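Local coordinates for thrombospondin related anonymous protein (PDB 4F1J) that probably serves in cell adhesion as a membrane protein of the malaria parasite Plasmodium falciparum, through a magnesium-loaded von Willebrand factor A domain, at residues D6-D15 and R111-T122. Numbering follows the deposited sequence.
Sequences DEVDLYLLMD and RENANQLVVILT. With EDO (1,2-ethanediol), chain J.
Four N-H groups grip the carboxylate of Asp9 where two parallel strands, 8-15 and 115-122, start side by side in the central sheet of this Rossmann-like von Willebrand factor A domain. Arg111 forms a side-on salt bridge, NE and NH2 both donating to Asp9 OD1, at 2.8 and 2.9 Å, both from one face of the carboxylate, whose plane is turned 36° from the guanidinium. Asp9 OD2 takes the backbone N of Arg111 on its syn lone pair and Gln116 NE2 on the anti side but well out of the carboxylate plane, at 2.9 Å, with a nearly straight N-H (168°). A bend at chi2 of Gln116 (-69°) turns its amide across to the side chain of Asp9, and while NE2 serves Asp9, OE1 accepts the hydroxyl of Tyr11 at 2.8 Å, in the plane of that ring. With both ends of the amide engaged, its flip is fixed. The same Arg111 NH2 also binds Ala46 O, just before strand 47-54, which flanks strand 8-15 on its other side. Glu7 lays CG over one face of the guanidinium, 3.5 Å from Arg111 NH1, and extends to accept Asn113 ND2 at OE1. Further along, backbone bonds alternate from Glu7 to Asp15; Leu10 and Leu117 lie alongside each other on one face, whereas Leu13 CD1 meets Val118 CG1 on the other, under helix 94-106. At the C-terminal end, beside the magnesium site of Ser17, Ser19 and Asp123, Asp15 OD1 bonds Ser17 OG, and Thr122 OG1 donates to the anti lone pair of Asp15 OD2 at 2.7 Å.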
ATOM      1  N   ASP A   6       5.675   2.601  15.317  1.00 15.52           N
ATOM      2  CA  ASP A   6       7.121   2.373  15.329  1.00 16.33           C
ATOM      3  C   ASP A   6       7.792   3.311  14.310  1.00 15.43           C
ATOM      4  O   ASP A   6       7.113   4.073  13.607  1.00 14.39           O
ATOM      5  CB  ASP A   6       7.460   0.914  15.000  1.00 17.28           C
ATOM      6  CG  ASP A   6       8.786   0.447  15.624  1.00 22.79           C
ATOM      7  OD1 ASP A   6       9.645   1.294  15.971  1.00 25.46           O
ATOM      8  OD2 ASP A   6       8.944  -0.786  15.798  1.00 30.30           O
ATOM      9  N   GLU A   7       9.126   3.283  14.274  1.00 14.69           N
ATOM     10  CA  GLU A   7       9.904   4.040  13.299  1.00 14.49           C
ATOM     11  C   GLU A   7       9.846   3.287  11.953  1.00 13.02           C
ATOM     12  O   GLU A   7      10.617   2.363  11.709  1.00 12.85           O
ATOM     13  CB  GLU A   7      11.369   4.216  13.746  1.00 14.53           C
ATOM     14  CG  GLU A   7      12.084   5.305  12.957  1.00 17.15           C
ATOM     15  CD  GLU A   7      13.554   5.543  13.339  1.00 19.52           C
ATOM     16  OE1 GLU A   7      14.053   4.924  14.308  1.00 27.17           O
ATOM     17  OE2 GLU A   7      14.209   6.350  12.633  1.00 27.39           O
ATOM     18  N   VAL A   8       8.912   3.697  11.098  1.00 11.59           N
ATOM     19  CA  VAL A   8       8.627   3.015   9.829  1.00 10.92           C
ATOM     20  C   VAL A   8       8.327   4.059   8.749  1.00 10.21           C
ATOM     21  O   VAL A   8       7.545   4.983   8.982  1.00 10.31           O
ATOM     22  CB  VAL A   8       7.371   2.100   9.914  1.00 11.15           C
ATOM     23  CG1 VAL A   8       7.146   1.337   8.580  1.00 11.07           C
ATOM     24  CG2 VAL A   8       7.444   1.073  11.081  1.00 12.47           C
ATOM     25  N   ASP A   9       8.998   3.932   7.607  1.00  9.49           N
ATOM     26  CA  ASP A   9       8.641   4.667   6.393  1.00  9.18           C
ATOM     27  C   ASP A   9       7.670   3.731   5.683  1.00  9.26           C
ATOM     28  O   ASP A   9       8.032   2.591   5.327  1.00  9.72           O
ATOM     29  CB  ASP A   9       9.860   5.001   5.524  1.00  9.33           C
ATOM     30  CG  ASP A   9      10.804   5.991   6.183  1.00 10.92           C
ATOM     31  OD1 ASP A   9      10.327   6.838   6.990  1.00  7.71           O
ATOM     32  OD2 ASP A   9      12.010   5.976   5.828  1.00 10.57           O
ATOM     33  N   LEU A  10       6.422   4.182   5.528  1.00  8.66           N
ATOM     34  CA  LEU A  10       5.353   3.306   5.022  1.00  7.98           C
ATOM     35  C   LEU A  10       4.891   3.857   3.680  1.00  7.98           C
ATOM     36  O   LEU A  10       4.451   4.997   3.590  1.00  7.34           O
ATOM     37  CB  LEU A  10       4.191   3.212   6.024  1.00  8.34           C
ATOM     38  CG  LEU A  10       3.126   2.145   5.799  1.00  8.28           C
ATOM     39  CD1 LEU A  10       2.306   1.889   7.064  1.00 10.73           C
ATOM     40  CD2 LEU A  10       2.195   2.550   4.613  1.00  9.11           C
ATOM     41  N   TYR A  11       5.071   3.049   2.646  1.00  7.57           N
ATOM     42  CA  TYR A  11       4.786   3.405   1.273  1.00  7.40           C
ATOM     43  C   TYR A  11       3.472   2.747   0.862  1.00  7.82           C
ATOM     44  O   TYR A  11       3.402   1.539   0.508  1.00  7.81           O
ATOM     45  CB  TYR A  11       5.901   2.971   0.300  1.00  7.80           C
ATOM     46  CG  TYR A  11       7.277   3.448   0.673  1.00  6.98           C
ATOM     47  CD1 TYR A  11       8.047   2.760   1.611  1.00  8.93           C
ATOM     48  CD2 TYR A  11       7.798   4.591   0.141  1.00  6.73           C
ATOM     49  CE1 TYR A  11       9.306   3.220   1.978  1.00  8.77           C
ATOM     50  CE2 TYR A  11       9.050   5.048   0.487  1.00  8.56           C
ATOM     51  CZ  TYR A  11       9.812   4.353   1.400  1.00  9.59           C
ATOM     52  OH  TYR A  11      11.057   4.863   1.759  1.00  9.63           O
ATOM     53  N   LEU A  12       2.428   3.563   0.904  1.00  7.73           N
ATOM     54  CA  LEU A  12       1.089   3.141   0.488  1.00  7.46           C
ATOM     55  C   LEU A  12       0.951   3.246  -1.049  1.00  7.51           C
ATOM     56  O   LEU A  12       1.058   4.345  -1.618  1.00  8.26           O
ATOM     57  CB  LEU A  12       0.026   3.992   1.208  1.00  7.75           C
ATOM     58  CG  LEU A  12      -1.423   3.700   0.812  1.00  8.81           C
ATOM     59  CD1 LEU A  12      -1.827   2.265   1.130  1.00  8.86           C
ATOM     60  CD2 LEU A  12      -2.353   4.751   1.522  1.00  8.73           C
ATOM     61  N   LEU A  13       0.711   2.108  -1.722  1.00  6.88           N
ATOM     62  CA  LEU A  13       0.578   2.079  -3.174  1.00  7.32           C
ATOM     63  C   LEU A  13      -0.854   1.668  -3.457  1.00  7.62           C
ATOM     64  O   LEU A  13      -1.248   0.526  -3.191  1.00  8.31           O
ATOM     65  CB  LEU A  13       1.554   1.073  -3.835  1.00  7.35           C
ATOM     66  CG  LEU A  13       3.005   1.052  -3.372  1.00 10.10           C
ATOM     67  CD1 LEU A  13       3.879   0.217  -4.298  1.00  7.59           C
ATOM     68  CD2 LEU A  13       3.635   2.408  -3.150  1.00  9.82           C
ATOM     69  N   MET A  14      -1.632   2.611  -3.988  1.00  8.07           N
ATOM     70  CA  MET A  14      -3.084   2.424  -4.100  1.00  9.33           C
ATOM     71  C   MET A  14      -3.487   2.266  -5.570  1.00  9.01           C
ATOM     72  O   MET A  14      -3.399   3.202  -6.344  1.00  9.61           O
ATOM     73  CB  MET A  14      -3.788   3.615  -3.458  1.00  9.60           C
ATOM     74  CG  MET A  14      -5.279   3.531  -3.489  1.00 11.03           C
ATOM     75  SD  MET A  14      -5.979   4.946  -2.622  1.00 14.21           S
ATOM     76  CE  MET A  14      -7.726   4.483  -2.538  1.00 14.47           C
ATOM     77  N   ASP A  15      -3.875   1.047  -5.927  1.00  9.43           N
ATOM     78  CA  ASP A  15      -4.373   0.695  -7.252  1.00  9.62           C
ATOM     79  C   ASP A  15      -5.583   1.581  -7.553  1.00  9.23           C
ATOM     80  O   ASP A  15      -6.503   1.666  -6.731  1.00  9.79           O
ATOM     81  CB  ASP A  15      -4.729  -0.780  -7.186  1.00  9.89           C
ATOM     82  CG  ASP A  15      -5.353  -1.357  -8.460  1.00  9.36           C
ATOM     83  OD1 ASP A  15      -6.028  -0.654  -9.239  1.00 10.62           O
ATOM     84  OD2 ASP A  15      -5.211  -2.589  -8.576  1.00  8.21           O
ATOM     85  N   ARG A 111      14.407   7.348   5.713  1.00 10.01           N
ATOM     86  CA  ARG A 111      15.188   7.241   6.946  1.00 10.94           C
ATOM     87  C   ARG A 111      15.904   5.891   6.970  1.00 11.50           C
ATOM     88  O   ARG A 111      15.269   4.843   6.965  1.00 11.67           O
ATOM     89  CB  ARG A 111      14.296   7.392   8.184  1.00 10.38           C
ATOM     90  CG  ARG A 111      13.700   8.757   8.342  1.00 10.15           C
ATOM     91  CD  ARG A 111      12.730   8.783   9.517  1.00 11.65           C
ATOM     92  NE  ARG A 111      11.559   7.964   9.266  1.00  9.98           N
ATOM     93  CZ  ARG A 111      10.647   7.636  10.167  1.00 12.03           C
ATOM     94  NH1 ARG A 111      10.717   8.090  11.435  1.00 13.15           N
ATOM     95  NH2 ARG A 111       9.647   6.877   9.802  1.00 10.21           N
ATOM     96  N   GLU A 112      17.239   5.918   6.962  1.00 14.10           N
ATOM     97  CA  GLU A 112      18.027   4.702   7.047  1.00 15.40           C
ATOM     98  C   GLU A 112      17.727   3.951   8.331  1.00 15.86           C
ATOM     99  O   GLU A 112      17.803   2.726   8.362  1.00 17.24           O
ATOM    100  CB  GLU A 112      19.521   5.038   7.020  1.00 15.16           C
ATOM    101  CG  GLU A 112      20.030   5.538   5.721  1.00 15.86           C
ATOM    102  CD  GLU A 112      21.532   5.827   5.798  1.00 16.41           C
ATOM    103  OE1 GLU A 112      21.927   6.477   6.782  1.00 15.35           O
ATOM    104  OE2 GLU A 112      22.300   5.389   4.912  1.00 16.78           O
ATOM    105  N   ASN A 113      17.356   4.676   9.376  1.00 16.76           N
ATOM    106  CA  ASN A 113      17.102   4.094  10.682  1.00 17.39           C
ATOM    107  C   ASN A 113      15.719   3.438  10.760  1.00 16.66           C
ATOM    108  O   ASN A 113      15.486   2.657  11.670  1.00 17.92           O
ATOM    109  CB  ASN A 113      17.248   5.176  11.784  1.00 18.65           C
ATOM    110  CG  ASN A 113      17.578   4.591  13.166  1.00 22.56           C
ATOM    111  OD1 ASN A 113      18.685   4.083  13.375  1.00 29.64           O
ATOM    112  ND2 ASN A 113      16.638   4.696  14.121  1.00 25.94           N
ATOM    113  N   ALA A 114      14.815   3.756   9.815  1.00 14.21           N
ATOM    114  CA  ALA A 114      13.438   3.276   9.845  1.00 14.09           C
ATOM    115  C   ALA A 114      13.259   1.952   9.122  1.00 13.19           C
ATOM    116  O   ALA A 114      13.923   1.704   8.098  1.00 12.78           O
ATOM    117  CB  ALA A 114      12.520   4.326   9.218  1.00 12.13           C
ATOM    118  N   ASN A 115      12.360   1.115   9.644  1.00 12.77           N
ATOM    119  CA  ASN A 115      11.850  -0.038   8.928  1.00 13.46           C
ATOM    120  C   ASN A 115      11.195   0.492   7.646  1.00 12.20           C
ATOM    121  O   ASN A 115      10.641   1.586   7.649  1.00 11.44           O
ATOM    122  CB  ASN A 115      10.790  -0.795   9.736  1.00 14.41           C
ATOM    123  CG  ASN A 115      11.349  -1.481  10.970  1.00 19.70           C
ATOM    124  OD1 ASN A 115      12.368  -2.156  10.899  1.00 24.44           O
ATOM    125  ND2 ASN A 115      10.658  -1.322  12.115  1.00 24.70           N
ATOM    126  N   GLN A 116      11.340  -0.246   6.553  1.00 11.07           N
ATOM    127  CA  GLN A 116      10.753   0.147   5.271  1.00  9.77           C
ATOM    128  C   GLN A 116       9.656  -0.849   4.927  1.00  9.60           C
ATOM    129  O   GLN A 116       9.916  -2.056   4.832  1.00  9.64           O
ATOM    130  CB  GLN A 116      11.814   0.166   4.170  1.00  9.54           C
ATOM    131  CG  GLN A 116      13.022   1.049   4.481  1.00  8.98           C
ATOM    132  CD  GLN A 116      12.660   2.508   4.484  1.00  9.58           C
ATOM    133  OE1 GLN A 116      12.071   2.982   3.529  1.00 11.08           O
ATOM    134  NE2 GLN A 116      13.010   3.242   5.553  1.00  8.94           N
ATOM    135  N   LEU A 117       8.433  -0.336   4.773  1.00  8.96           N
ATOM    136  CA  LEU A 117       7.233  -1.151   4.561  1.00  8.45           C
ATOM    137  C   LEU A 117       6.447  -0.608   3.379  1.00  8.37           C
ATOM    138  O   LEU A 117       6.107   0.569   3.348  1.00  8.91           O
ATOM    139  CB  LEU A 117       6.331  -1.136   5.804  1.00  8.14           C
ATOM    140  CG  LEU A 117       4.946  -1.768   5.699  1.00  9.01           C
ATOM    141  CD1 LEU A 117       5.011  -3.293   5.360  1.00  8.91           C
ATOM    142  CD2 LEU A 117       4.153  -1.509   6.998  1.00  9.24           C
ATOM    143  N   VAL A 118       6.116  -1.487   2.442  1.00  8.00           N
ATOM    144  CA  VAL A 118       5.224  -1.171   1.341  1.00  7.48           C
ATOM    145  C   VAL A 118       3.877  -1.826   1.645  1.00  7.34           C
ATOM    146  O   VAL A 118       3.812  -3.004   2.010  1.00  8.24           O
ATOM    147  CB  VAL A 118       5.785  -1.704  -0.021  1.00  8.14           C
ATOM    148  CG1 VAL A 118       4.710  -1.655  -1.138  1.00  7.45           C
ATOM    149  CG2 VAL A 118       6.985  -0.929  -0.480  1.00  7.05           C
ATOM    150  N   VAL A 119       2.793  -1.063   1.520  1.00  7.38           N
ATOM    151  CA  VAL A 119       1.453  -1.633   1.632  1.00  7.15           C
ATOM    152  C   VAL A 119       0.691  -1.337   0.361  1.00  7.77           C
ATOM    153  O   VAL A 119       0.513  -0.156  -0.011  1.00  6.82           O
ATOM    154  CB  VAL A 119       0.686  -1.086   2.816  1.00  7.95           C
ATOM    155  CG1 VAL A 119      -0.703  -1.699   2.841  1.00  8.11           C
ATOM    156  CG2 VAL A 119       1.436  -1.419   4.116  1.00  9.19           C
ATOM    157  N   ILE A 120       0.319  -2.416  -0.333  1.00  7.13           N
ATOM    158  CA  ILE A 120      -0.380  -2.347  -1.616  1.00  6.99           C
ATOM    159  C   ILE A 120      -1.880  -2.615  -1.379  1.00  6.88           C
ATOM    160  O   ILE A 120      -2.240  -3.620  -0.777  1.00  8.06           O
ATOM    161  CB  ILE A 120       0.181  -3.393  -2.608  1.00  7.20           C
ATOM    162  CG1 ILE A 120       1.603  -3.048  -3.048  1.00  6.33           C
ATOM    163  CG2 ILE A 120      -0.741  -3.490  -3.816  1.00  6.73           C
ATOM    164  CD1 ILE A 120       2.484  -4.288  -3.414  1.00  7.56           C
ATOM    165  N   LEU A 121      -2.743  -1.726  -1.868  1.00  6.83           N
ATOM    166  CA  LEU A 121      -4.184  -1.972  -1.958  1.00  8.30           C
ATOM    167  C   LEU A 121      -4.498  -2.244  -3.436  1.00  7.98           C
ATOM    168  O   LEU A 121      -4.211  -1.414  -4.289  1.00  8.64           O
ATOM    169  CB  LEU A 121      -4.981  -0.772  -1.451  1.00  8.60           C
ATOM    170  CG  LEU A 121      -4.643  -0.187  -0.075  1.00 10.21           C
ATOM    171  CD1 LEU A 121      -5.620   0.968   0.237  1.00 11.42           C
ATOM    172  CD2 LEU A 121      -4.620  -1.258   0.987  1.00 11.93           C
ATOM    173  N   THR A 122      -5.001  -3.439  -3.762  1.00  8.77           N
ATOM    174  CA  THR A 122      -5.191  -3.767  -5.187  1.00  8.18           C
ATOM    175  C   THR A 122      -6.431  -4.599  -5.416  1.00  8.76           C
ATOM    176  O   THR A 122      -6.806  -5.386  -4.579  1.00  7.94           O
ATOM    177  CB  THR A 122      -3.939  -4.480  -5.765  1.00  9.11           C
ATOM    178  OG1 THR A 122      -4.010  -4.551  -7.212  1.00  8.80           O
ATOM    179  CG2 THR A 122      -3.739  -5.867  -5.143  1.00  9.24           C
TER
HETATM  180  C1  EDO J 308      -8.010  -1.391  -4.858  1.00 24.46           C
HETATM  181  O1  EDO J 308      -7.714  -1.288  -6.254  1.00 22.37           O
HETATM  182  C2  EDO J 308      -8.371  -0.019  -4.296  1.00 23.69           C
HETATM  183  O2  EDO J 308      -7.286   0.896  -4.360  1.00 24.42           O
HETATM  184  O   HOH W   1      12.809   9.303  13.147  1.00 25.34           O
HETATM  185  O   HOH W   2      14.154   1.731  13.701  1.00 36.92           O